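Local coordinates for bifunctional GH43-CE protein (Bacteroides eggerthii, PDB 6MLY), which probably hydrolyses xylan-type chains as a family 43 glycoside hydrolase and carries a carbohydrate esterase domain on the same polypeptide, at residues T48-P53 and H483-R488; N89-G94 and Q333-P338; L400-Y405 and Q478-H483; A28-M33 and M44-M49. All blocks are in the same frame, centred on the assembly; numbering follows the deposited sequence.

Contact 1. Residues T48-P53 and H483-R488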
# COMPACT_ATOMS: atom_id res chain seq x y z
N THR A 48 5.82 -20.90 1.57
CA THR A 48 6.16 -19.72 0.77
C THR A 48 5.88 -19.98 -0.72
O THR A 48 6.22 -19.14 -1.56
CB THR A 48 7.63 -19.33 0.94
OG1 THR A 48 8.44 -20.40 0.47
CG2 THR A 48 7.96 -18.99 2.38
N MET A 49 5.27 -21.13 -1.04
CA MET A 49 4.79 -21.46 -2.38
C MET A 49 5.94 -21.30 -3.39
O MET A 49 6.89 -22.09 -3.38
CB MET A 49 3.60 -20.56 -2.76
CG MET A 49 2.35 -20.88 -1.97
SD MET A 49 1.21 -19.48 -1.86
CE MET A 49 0.12 -20.06 -0.57
N HIS A 50 5.88 -20.24 -4.21
CA HIS A 50 6.67 -20.09 -5.42
C HIS A 50 8.00 -19.37 -5.15
O HIS A 50 8.74 -19.10 -6.08
CB HIS A 50 5.86 -19.36 -6.50
CG HIS A 50 5.36 -18.03 -6.04
ND1 HIS A 50 4.05 -17.85 -5.65
CD2 HIS A 50 5.99 -16.86 -5.84
CE1 HIS A 50 3.89 -16.61 -5.25
NE2 HIS A 50 5.06 -15.98 -5.36
N MET A 51 8.29 -19.08 -3.88
CA MET A 51 9.55 -18.44 -3.50
C MET A 51 10.69 -19.47 -3.51
O MET A 51 10.48 -20.66 -3.36
CB MET A 51 9.47 -17.81 -2.11
CG MET A 51 8.35 -16.79 -1.95
SD MET A 51 8.34 -15.48 -3.21
CE MET A 51 9.60 -14.39 -2.56
N SER A 52 11.91 -18.95 -3.66
CA SER A 52 13.14 -19.71 -3.70
C SER A 52 14.19 -18.98 -2.85
O SER A 52 14.54 -17.85 -3.17
CB SER A 52 13.60 -19.88 -5.12
OG SER A 52 14.98 -20.24 -5.19
N PRO A 53 14.69 -19.62 -1.78
CA PRO A 53 14.42 -21.00 -1.38
C PRO A 53 13.02 -21.24 -0.79
O PRO A 53 12.25 -20.28 -0.58
CB PRO A 53 15.49 -21.29 -0.32
CG PRO A 53 15.72 -19.96 0.32
CD PRO A 53 15.63 -18.99 -0.84
N HIS A 483 -1.45 -13.94 -6.11
CA HIS A 483 -0.35 -14.89 -5.90
C HIS A 483 -0.56 -15.74 -4.63
O HIS A 483 0.32 -16.55 -4.30
CB HIS A 483 0.99 -14.14 -5.83
CG HIS A 483 1.32 -13.31 -7.03
ND1 HIS A 483 0.85 -13.60 -8.30
CD2 HIS A 483 2.11 -12.22 -7.17
CE1 HIS A 483 1.31 -12.71 -9.16
NE2 HIS A 483 2.09 -11.85 -8.49
N PHE A 484 -1.67 -15.55 -3.92
CA PHE A 484 -2.03 -16.37 -2.73
C PHE A 484 -0.98 -16.20 -1.62
O PHE A 484 -0.78 -17.09 -0.79
CB PHE A 484 -2.17 -17.85 -3.12
CG PHE A 484 -3.11 -18.68 -2.28
CD1 PHE A 484 -3.53 -19.92 -2.74
CD2 PHE A 484 -3.58 -18.25 -1.05
CE1 PHE A 484 -4.38 -20.71 -1.99
CE2 PHE A 484 -4.44 -19.04 -0.30
CZ PHE A 484 -4.84 -20.26 -0.77
N MET A 485 -0.34 -15.03 -1.61
CA MET A 485 0.77 -14.73 -0.73
C MET A 485 0.63 -13.29 -0.23
O MET A 485 -0.10 -12.50 -0.82
CB MET A 485 2.09 -14.88 -1.49
CG MET A 485 3.33 -14.82 -0.62
SD MET A 485 4.84 -14.84 -1.60
CE MET A 485 4.75 -16.50 -2.27
N GLY A 486 1.30 -12.99 0.88
CA GLY A 486 1.39 -11.64 1.41
C GLY A 486 2.15 -10.73 0.46
O GLY A 486 2.91 -11.21 -0.40
N TYR A 487 1.93 -9.43 0.60
CA TYR A 487 2.70 -8.44 -0.13
C TYR A 487 4.13 -8.47 0.41
O TYR A 487 4.34 -8.44 1.62
CB TYR A 487 2.06 -7.05 -0.02
CG TYR A 487 1.00 -6.78 -1.05
CD1 TYR A 487 -0.14 -7.55 -1.12
CD2 TYR A 487 1.14 -5.75 -1.97
CE1 TYR A 487 -1.12 -7.32 -2.07
CE2 TYR A 487 0.16 -5.50 -2.93
CZ TYR A 487 -0.97 -6.29 -2.98
OH TYR A 487 -1.93 -6.05 -3.92
N ARG A 488 5.09 -8.54 -0.51
CA ARG A 488 6.50 -8.54 -0.17
C ARG A 488 7.15 -7.25 -0.71
O ARG A 488 6.76 -6.74 -1.75
CB ARG A 488 7.16 -9.79 -0.75
CG ARG A 488 6.80 -11.09 -0.05
CD ARG A 488 7.55 -12.28 -0.63
NE ARG A 488 7.50 -13.46 0.22
CZ ARG A 488 8.44 -13.83 1.08
NH1 ARG A 488 9.59 -13.17 1.14
NH2 ARG A 488 8.25 -14.87 1.87
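Met-485 leaves its backbone with CG trans to N (chi1 -171°) and runs straight until a bend at chi3 lays its methyl over one face of the His-50 imidazole; CG of His-50, set between N and the carbonyl carbon (chi1 55°), carries the ring toward it. The methyl is modelled closer to the ring than carbons can sit, so the detail of this contact is doubtful. At the edge of the same ring, near its plane, O of His-483 lies 3.7 Å from CE1 of His-50. The extended Met-49 reaches across to Phe-484, its CE over the face and 4.2 Å from the ring centroid, a CH-pi contact, with SD oblique to the ring, 5.2 Å from its centroid, as the Met-aromatic part. Met-51 is folded instead, so that its CE lies over one face of the Arg-488 guanidinium and touches CD of Arg-488 at 3.5 Å; NE of that arginine gives a weak hydrogen bond to SD of Met-485. Gly-92 N is hydrogen-bonded to His-50 ND1, and an alanine in place of His-50 would probably leave that N-H without its acceptor and Tyr-91 without the ring it meets edge-to-face. A type II' turn from Thr-48 to Met-51 presents three of these side chains. This is a buried, methionine-rich seam between the family 43 beta-propeller and the concanavalin A-like sandwich, whose sheet takes in strand 51-52.

Contact 2. Residues N89-G94 and Q333-P338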
# COMPACT_ATOMS: atom_id res chain seq x y z
N ASN A 89 4.37 -19.26 -15.25
CA ASN A 89 4.60 -19.01 -13.84
C ASN A 89 3.99 -20.17 -13.03
O ASN A 89 3.43 -21.10 -13.60
CB ASN A 89 4.01 -17.67 -13.41
CG ASN A 89 2.58 -17.48 -13.86
OD1 ASN A 89 2.33 -17.06 -14.99
ND2 ASN A 89 1.64 -17.79 -12.99
N THR A 90 4.14 -20.09 -11.71
CA THR A 90 3.45 -20.98 -10.79
C THR A 90 3.12 -20.18 -9.51
O THR A 90 3.14 -20.72 -8.41
CB THR A 90 4.24 -22.27 -10.57
OG1 THR A 90 3.37 -23.26 -10.02
CG2 THR A 90 5.46 -22.10 -9.68
N TYR A 91 2.78 -18.90 -9.69
CA TYR A 91 2.32 -18.06 -8.60
C TYR A 91 1.14 -18.75 -7.92
O TYR A 91 0.28 -19.33 -8.59
CB TYR A 91 1.90 -16.67 -9.10
CG TYR A 91 3.02 -15.74 -9.49
CD1 TYR A 91 3.79 -15.09 -8.53
CD2 TYR A 91 3.29 -15.46 -10.82
CE1 TYR A 91 4.80 -14.21 -8.88
CE2 TYR A 91 4.30 -14.58 -11.19
CZ TYR A 91 5.06 -13.95 -10.22
OH TYR A 91 6.05 -13.09 -10.57
N GLY A 92 1.12 -18.71 -6.58
CA GLY A 92 0.05 -19.30 -5.78
C GLY A 92 0.26 -20.78 -5.50
O GLY A 92 -0.28 -21.29 -4.53
N ARG A 93 1.04 -21.46 -6.36
CA ARG A 93 1.22 -22.90 -6.29
C ARG A 93 2.55 -23.20 -5.57
O ARG A 93 2.73 -22.80 -4.43
CB ARG A 93 1.08 -23.48 -7.70
CG ARG A 93 -0.33 -23.41 -8.27
CD ARG A 93 -0.34 -23.60 -9.77
NE ARG A 93 -1.61 -24.09 -10.29
CZ ARG A 93 -2.09 -23.82 -11.50
NH1 ARG A 93 -1.52 -22.90 -12.25
NH2 ARG A 93 -3.15 -24.47 -11.94
N GLY A 94 3.48 -23.91 -6.22
CA GLY A 94 4.76 -24.27 -5.61
C GLY A 94 4.58 -25.13 -4.37
O GLY A 94 3.56 -25.82 -4.22
N GLN A 333 14.25 -14.24 0.11
CA GLN A 333 13.78 -15.27 -0.82
C GLN A 333 13.49 -14.60 -2.17
O GLN A 333 12.85 -13.55 -2.22
CB GLN A 333 12.52 -15.99 -0.31
CG GLN A 333 12.51 -16.30 1.19
CD GLN A 333 11.28 -17.08 1.61
OE1 GLN A 333 10.57 -17.64 0.78
NE2 GLN A 333 11.01 -17.12 2.91
N TRP A 334 13.95 -15.22 -3.27
CA TRP A 334 13.68 -14.75 -4.63
C TRP A 334 12.24 -15.10 -5.03
O TRP A 334 11.61 -15.96 -4.44
CB TRP A 334 14.66 -15.37 -5.63
CG TRP A 334 16.11 -15.17 -5.31
CD1 TRP A 334 16.91 -16.00 -4.59
CD2 TRP A 334 16.94 -14.08 -5.74
NE1 TRP A 334 18.18 -15.50 -4.53
CE2 TRP A 334 18.23 -14.33 -5.22
CE3 TRP A 334 16.73 -12.93 -6.51
CZ2 TRP A 334 19.30 -13.46 -5.44
CZ3 TRP A 334 17.79 -12.08 -6.72
CH2 TRP A 334 19.05 -12.34 -6.20
N ASN A 335 11.74 -14.40 -6.05
CA ASN A 335 10.50 -14.74 -6.73
C ASN A 335 10.82 -15.74 -7.84
O ASN A 335 11.49 -15.38 -8.82
CB ASN A 335 9.82 -13.49 -7.30
CG ASN A 335 8.61 -13.79 -8.16
OD1 ASN A 335 7.85 -14.73 -7.89
ND2 ASN A 335 8.40 -12.98 -9.19
N HIS A 336 10.36 -16.99 -7.67
CA HIS A 336 10.66 -18.09 -8.59
C HIS A 336 12.17 -18.35 -8.58
O HIS A 336 12.91 -17.74 -7.80
CB HIS A 336 10.11 -17.80 -9.99
CG HIS A 336 8.65 -18.09 -10.16
ND1 HIS A 336 7.67 -17.36 -9.52
CD2 HIS A 336 8.01 -19.01 -10.92
CE1 HIS A 336 6.49 -17.82 -9.86
NE2 HIS A 336 6.67 -18.83 -10.72
N ASN A 337 12.62 -19.27 -9.44
CA ASN A 337 14.02 -19.69 -9.50
C ASN A 337 14.89 -18.53 -9.96
O ASN A 337 14.70 -18.00 -11.05
CB ASN A 337 14.23 -20.89 -10.41
CG ASN A 337 13.68 -22.17 -9.82
OD1 ASN A 337 13.18 -22.16 -8.70
ND2 ASN A 337 13.75 -23.25 -10.57
N PRO A 338 15.90 -18.12 -9.15
CA PRO A 338 16.80 -17.04 -9.54
C PRO A 338 17.73 -17.49 -10.68
O PRO A 338 18.01 -18.68 -10.80
CB PRO A 338 17.61 -16.76 -8.27
CG PRO A 338 17.59 -18.07 -7.52
CD PRO A 338 16.24 -18.68 -7.83
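Asn-335 points its ND2 at the hydroxyl of Tyr-91 in a short, nearly straight hydrogen bond, 2.7 Å from ND2 to OH with an N-H...O angle of 167° and the oxygen close to the amide plane. Next to it, His-336 turns an edge onto the Tyr-91 ring: CE1 stands over the centre of the phenol, and the two planes are 61° apart in an edge-to-face pair. NE2 of His-336 meanwhile accepts the backbone N of Thr-90 at 3.0 Å, with the donor lying in the ring plane.

The other nitrogen helps fix the ring's rotation. ND1 of His-336 donates to OD1 of Asn-335 at 3.1 Å, coming from above the carbonyl plane, so both ring nitrogens are engaged and the asparagine amide is fixed at both ends. The phenol is held further by Thr-364 O, which is also hydrogen-bonded to its OH, and by His-483, which stacks on the face opposite His-336. A phenylalanine in place of Tyr-91 would probably leave Asn-335 ND2 and Thr-364 O without the hydroxyl they share.

Farther out, Tyr-91 sits within a type II turn from Thr-90 to Arg-93, with Gly-92 at positive phi, and OG1 of Thr-90 is hydrogen-bonded to OG1 of Thr-115. Met-82 of helix 80-83 packs on Thr-90 and His-336, while strand 333-335 runs antiparallel between strands 51-52 and 370-373.

Contact 3. Residues L400-Y405 and Q478-H483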
# COMPACT_ATOMS: atom_id res chain seq x y z
N LEU A 400 6.14 -2.99 -3.69
CA LEU A 400 5.20 -3.78 -2.90
C LEU A 400 4.53 -4.75 -3.87
O LEU A 400 3.80 -4.33 -4.76
CB LEU A 400 4.19 -2.86 -2.21
CG LEU A 400 4.79 -1.82 -1.27
CD1 LEU A 400 3.72 -0.88 -0.73
CD2 LEU A 400 5.53 -2.48 -0.12
N PHE A 401 4.83 -6.05 -3.70
CA PHE A 401 4.77 -7.01 -4.79
C PHE A 401 3.68 -8.07 -4.56
O PHE A 401 3.74 -8.85 -3.61
CB PHE A 401 6.14 -7.67 -4.97
CG PHE A 401 6.20 -8.68 -6.09
CD1 PHE A 401 6.40 -8.26 -7.40
CD2 PHE A 401 6.07 -10.03 -5.83
CE1 PHE A 401 6.45 -9.19 -8.43
CE2 PHE A 401 6.13 -10.96 -6.87
CZ PHE A 401 6.32 -10.53 -8.16
N GLN A 402 2.67 -8.05 -5.45
CA GLN A 402 1.84 -9.21 -5.75
C GLN A 402 1.30 -9.06 -7.18
O GLN A 402 1.99 -8.52 -8.04
CB GLN A 402 0.74 -9.41 -4.70
CG GLN A 402 0.32 -10.87 -4.56
CD GLN A 402 -0.90 -11.04 -3.70
OE1 GLN A 402 -0.95 -10.58 -2.57
NE2 GLN A 402 -1.90 -11.71 -4.24
N ARG A 403 0.08 -9.56 -7.46
CA ARG A 403 -0.54 -9.43 -8.77
C ARG A 403 -0.90 -7.96 -8.98
O ARG A 403 -0.56 -7.39 -10.01
CB ARG A 403 -1.80 -10.30 -8.86
CG ARG A 403 -2.58 -10.14 -10.16
CD ARG A 403 -3.98 -10.71 -10.04
NE ARG A 403 -4.62 -10.90 -11.34
CZ ARG A 403 -4.57 -12.02 -12.06
NH1 ARG A 403 -3.95 -13.09 -11.59
NH2 ARG A 403 -5.14 -12.06 -13.25
N LYS A 404 -1.58 -7.40 -7.99
CA LYS A 404 -1.88 -5.98 -7.89
C LYS A 404 -0.74 -5.30 -7.14
O LYS A 404 -0.85 -5.03 -5.94
CB LYS A 404 -3.23 -5.79 -7.21
CG LYS A 404 -4.39 -6.47 -7.93
CD LYS A 404 -5.75 -5.93 -7.56
CE LYS A 404 -6.85 -6.50 -8.42
NZ LYS A 404 -8.18 -6.06 -7.95
N TYR A 405 0.35 -5.02 -7.87
CA TYR A 405 1.62 -4.55 -7.31
C TYR A 405 1.69 -3.02 -7.38
O TYR A 405 0.82 -2.39 -7.96
CB TYR A 405 2.80 -5.16 -8.06
CG TYR A 405 2.79 -4.94 -9.55
CD1 TYR A 405 2.34 -5.93 -10.41
CD2 TYR A 405 3.22 -3.74 -10.12
CE1 TYR A 405 2.32 -5.74 -11.78
CE2 TYR A 405 3.20 -3.54 -11.49
CZ TYR A 405 2.75 -4.55 -12.33
OH TYR A 405 2.73 -4.38 -13.68
N GLN A 478 -4.68 -5.37 -2.37
CA GLN A 478 -5.70 -6.41 -2.20
C GLN A 478 -5.02 -7.79 -2.19
O GLN A 478 -4.11 -8.06 -2.99
CB GLN A 478 -6.77 -6.33 -3.30
CG GLN A 478 -8.02 -7.16 -2.97
CD GLN A 478 -8.93 -7.44 -4.14
OE1 GLN A 478 -8.82 -6.84 -5.21
NE2 GLN A 478 -9.85 -8.37 -3.94
N TYR A 479 -5.48 -8.65 -1.28
CA TYR A 479 -4.98 -10.00 -1.13
C TYR A 479 -5.68 -10.91 -2.16
O TYR A 479 -6.72 -11.50 -1.87
CB TYR A 479 -5.19 -10.50 0.30
CG TYR A 479 -4.59 -11.85 0.57
CD1 TYR A 479 -3.24 -12.00 0.80
CD2 TYR A 479 -5.38 -13.00 0.58
CE1 TYR A 479 -2.68 -13.25 1.04
CE2 TYR A 479 -4.84 -14.25 0.81
CZ TYR A 479 -3.48 -14.37 1.05
OH TYR A 479 -2.92 -15.60 1.28
N THR A 480 -5.10 -10.98 -3.36
CA THR A 480 -5.65 -11.71 -4.50
C THR A 480 -5.04 -13.11 -4.56
O THR A 480 -4.01 -13.37 -3.93
CB THR A 480 -5.43 -10.91 -5.80
OG1 THR A 480 -4.03 -10.81 -6.08
CG2 THR A 480 -6.00 -9.51 -5.74
N MET A 481 -5.70 -14.01 -5.30
CA MET A 481 -5.25 -15.40 -5.50
C MET A 481 -5.36 -15.75 -6.99
O MET A 481 -6.46 -15.95 -7.48
CB MET A 481 -6.10 -16.39 -4.69
N PRO A 482 -4.22 -15.81 -7.71
CA PRO A 482 -2.87 -15.64 -7.20
C PRO A 482 -2.59 -14.20 -6.77
O PRO A 482 -3.41 -13.33 -7.03
CB PRO A 482 -1.95 -16.04 -8.38
CG PRO A 482 -2.86 -16.11 -9.57
CD PRO A 482 -4.20 -16.48 -9.01
N HIS A 483 -1.45 -13.94 -6.11
CA HIS A 483 -0.35 -14.89 -5.90
C HIS A 483 -0.56 -15.74 -4.63
O HIS A 483 0.32 -16.55 -4.30
CB HIS A 483 0.99 -14.14 -5.83
CG HIS A 483 1.32 -13.31 -7.03
ND1 HIS A 483 0.85 -13.60 -8.30
CD2 HIS A 483 2.11 -12.22 -7.17
CE1 HIS A 483 1.31 -12.71 -9.16
NE2 HIS A 483 2.09 -11.85 -8.49
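His-483 lies flat beneath the backbone of Arg-403, where the turn after strand 395-401 of the concanavalin A-like sandwich meets the long loop between strands 469-476 and 488-491. Over one imidazole face come N and CB of Arg-403, CB being 4.2 Å from the ring centroid in a CH-pi contact. Phe-401 approaches the same ring at a slant, the planes 36° apart. The extended Gln-402 runs alongside His-483 in the reverse sense, its CG 3.4 Å from CD2 of His-483, and carries its amide in beside the backbone of Thr-480.

Toward the surface the side chains are longer and charged. Arg-403 stretches past Pro-482, whose CG lies at the edge of the guanidinium, 3.8 Å from NH1 of Arg-403. Lys-404 crosses Thr-480 at about a right angle, methylenes against CG2, and continues to Gln-478, where its NZ donates to OE1 at 2.9 Å, meeting that oxygen nearly head-on. Tyr-487 OH ties the two backbones together by bonding both Lys-404 O and Gln-478 O.

The loop itself is sharply folded, with cis peptides before Pro-482 and before His-483 and an inverse gamma turn centred on Tyr-479. With chi1 at 65°, Thr-480 turns its OG1 onto Pro-482 O, a 2.8 Å hydrogen bond that lies in the carbonyl plane on a lone pair.

Contact 4. Residues A28-M33 and M44-M49. With EDO (1,2-ethanediol), chain F.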
# COMPACT_ATOMS: atom_id res chain seq x y z
N ALA A 28 2.77 -11.32 10.36
CA ALA A 28 3.38 -11.48 9.04
C ALA A 28 2.95 -12.82 8.42
O ALA A 28 2.44 -13.70 9.12
CB ALA A 28 4.89 -11.41 9.13
N ASP A 29 3.18 -12.94 7.11
CA ASP A 29 2.69 -14.03 6.29
C ASP A 29 3.54 -15.28 6.56
O ASP A 29 4.60 -15.47 5.96
CB ASP A 29 2.68 -13.61 4.82
CG ASP A 29 1.96 -14.56 3.88
OD1 ASP A 29 0.83 -14.98 4.19
OD2 ASP A 29 2.54 -14.85 2.81
N ALA A 30 3.06 -16.12 7.50
CA ALA A 30 3.65 -17.41 7.82
C ALA A 30 2.54 -18.46 7.82
O ALA A 30 2.15 -18.96 8.88
CB ALA A 30 4.35 -17.35 9.15
N PRO A 31 1.97 -18.79 6.64
CA PRO A 31 0.85 -19.73 6.55
C PRO A 31 1.24 -21.21 6.60
O PRO A 31 2.38 -21.55 6.30
CB PRO A 31 0.24 -19.40 5.17
CG PRO A 31 1.44 -18.96 4.35
CD PRO A 31 2.35 -18.25 5.33
N ASP A 32 0.27 -22.06 6.96
CA ASP A 32 0.39 -23.51 6.97
C ASP A 32 1.56 -23.93 7.86
O ASP A 32 2.55 -24.50 7.38
CB ASP A 32 0.54 -24.07 5.56
CG ASP A 32 -0.60 -23.70 4.62
OD1 ASP A 32 -1.49 -22.92 5.04
OD2 ASP A 32 -0.58 -24.18 3.47
N MET A 33 1.44 -23.61 9.15
CA MET A 33 2.44 -23.94 10.14
C MET A 33 2.37 -25.44 10.45
O MET A 33 1.29 -26.03 10.54
CB MET A 33 2.23 -23.15 11.43
CG MET A 33 2.58 -21.68 11.31
SD MET A 33 2.32 -20.78 12.86
CE MET A 33 0.53 -20.76 12.94
N MET A 44 9.27 -24.94 13.56
CA MET A 44 8.10 -24.67 12.75
C MET A 44 8.51 -24.52 11.28
O MET A 44 9.31 -23.64 10.94
CB MET A 44 7.41 -23.38 13.23
CG MET A 44 6.39 -22.83 12.25
SD MET A 44 6.29 -21.03 12.31
CE MET A 44 6.38 -20.66 10.56
N SER A 45 7.96 -25.39 10.43
CA SER A 45 8.02 -25.27 8.97
C SER A 45 6.86 -24.38 8.50
O SER A 45 6.01 -23.99 9.30
CB SER A 45 8.01 -26.63 8.30
OG SER A 45 6.75 -27.26 8.47
N SER A 46 6.83 -24.08 7.20
CA SER A 46 5.99 -22.99 6.69
C SER A 46 5.84 -23.09 5.17
O SER A 46 6.57 -23.82 4.51
CB SER A 46 6.57 -21.67 7.11
OG SER A 46 5.58 -20.67 7.16
N THR A 47 4.87 -22.34 4.63
CA THR A 47 4.61 -22.26 3.19
C THR A 47 5.04 -20.89 2.66
O THR A 47 4.70 -19.85 3.25
CB THR A 47 3.14 -22.54 2.88
OG1 THR A 47 2.77 -23.83 3.35
CG2 THR A 47 2.83 -22.46 1.40
N THR A 48 5.82 -20.90 1.57
CA THR A 48 6.16 -19.72 0.77
C THR A 48 5.88 -19.98 -0.72
O THR A 48 6.22 -19.14 -1.56
CB THR A 48 7.63 -19.33 0.94
OG1 THR A 48 8.44 -20.40 0.47
CG2 THR A 48 7.96 -18.99 2.38
N MET A 49 5.27 -21.13 -1.04
CA MET A 49 4.79 -21.46 -2.38
C MET A 49 5.94 -21.30 -3.39
O MET A 49 6.89 -22.09 -3.38
CB MET A 49 3.60 -20.56 -2.76
CG MET A 49 2.35 -20.88 -1.97
SD MET A 49 1.21 -19.48 -1.86
CE MET A 49 0.12 -20.06 -0.57
C1 EDO F . -3.28 -23.12 1.46
O1 EDO F . -2.47 -22.56 2.50
C2 EDO F . -2.36 -23.71 0.40
O2 EDO F . -1.51 -24.69 1.01
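Pro-31 O is the polar hub here. It accepts the backbone N of Thr-47 at 3.1 Å, nearly along the C=O axis, and takes a second, weak bond from OG of Ser-46. A further weak hydrogen bond runs from Thr-47 OG1 to Asp-32 OD2 at 3.4 Å; the threonine hydroxyl faces the aspartate because OG1 is anti to its carbonyl carbon (chi1 -59°).

The apolar contacts lie on the other flank. Met-44 bends round so that its SD meets CG of Met-33 at 3.9 Å and its CE meets CB of Ala-30 at 4.1 Å.

The third kind is the bound 1,2-ethanediol, probably from the crystallisation liquor. Its O2 donates to OD2 of Asp-32 at 2.7 Å, and its O1 lies 2.7 Å from both OD1 and OD2 of Asp-32; the diol is also hydrogen-bonded to Arg-275 NH1. With the Asp-32 side chain about 6 Å from that of Asp-143, a residue predicted to tune the catalytic acid, the position of the diol is consistent with the active-site pocket of the propeller.

Strands 34-38 and 41-45 form the hairpin joining the two segments, strand 56-60 pairs with 41-45, and strand 275-282 packs against Ala-30, Pro-31 and Met-33.

Overall arrangement
Contacts 1, 2 and 4 are buried, whereas contact 3 opens toward solvent at its lysine and arginine end. Contacts 1 and 2 both join the propeller to the sandwich, and neighbouring strands 51-52 and 333-335 belong to one sheet; the first relies on methionine and ring faces, the second on directed hydrogen bonds. Contact 3 stays within the sandwich and shares His-483 with contact 1. Contact 4 stays within the propeller, closest to the predicted catalytic region, and hands Thr-48 and Met-49 on to contact 1; Asp-29 OD2 reaches Gly-486 N, a further polar tie between the two domains.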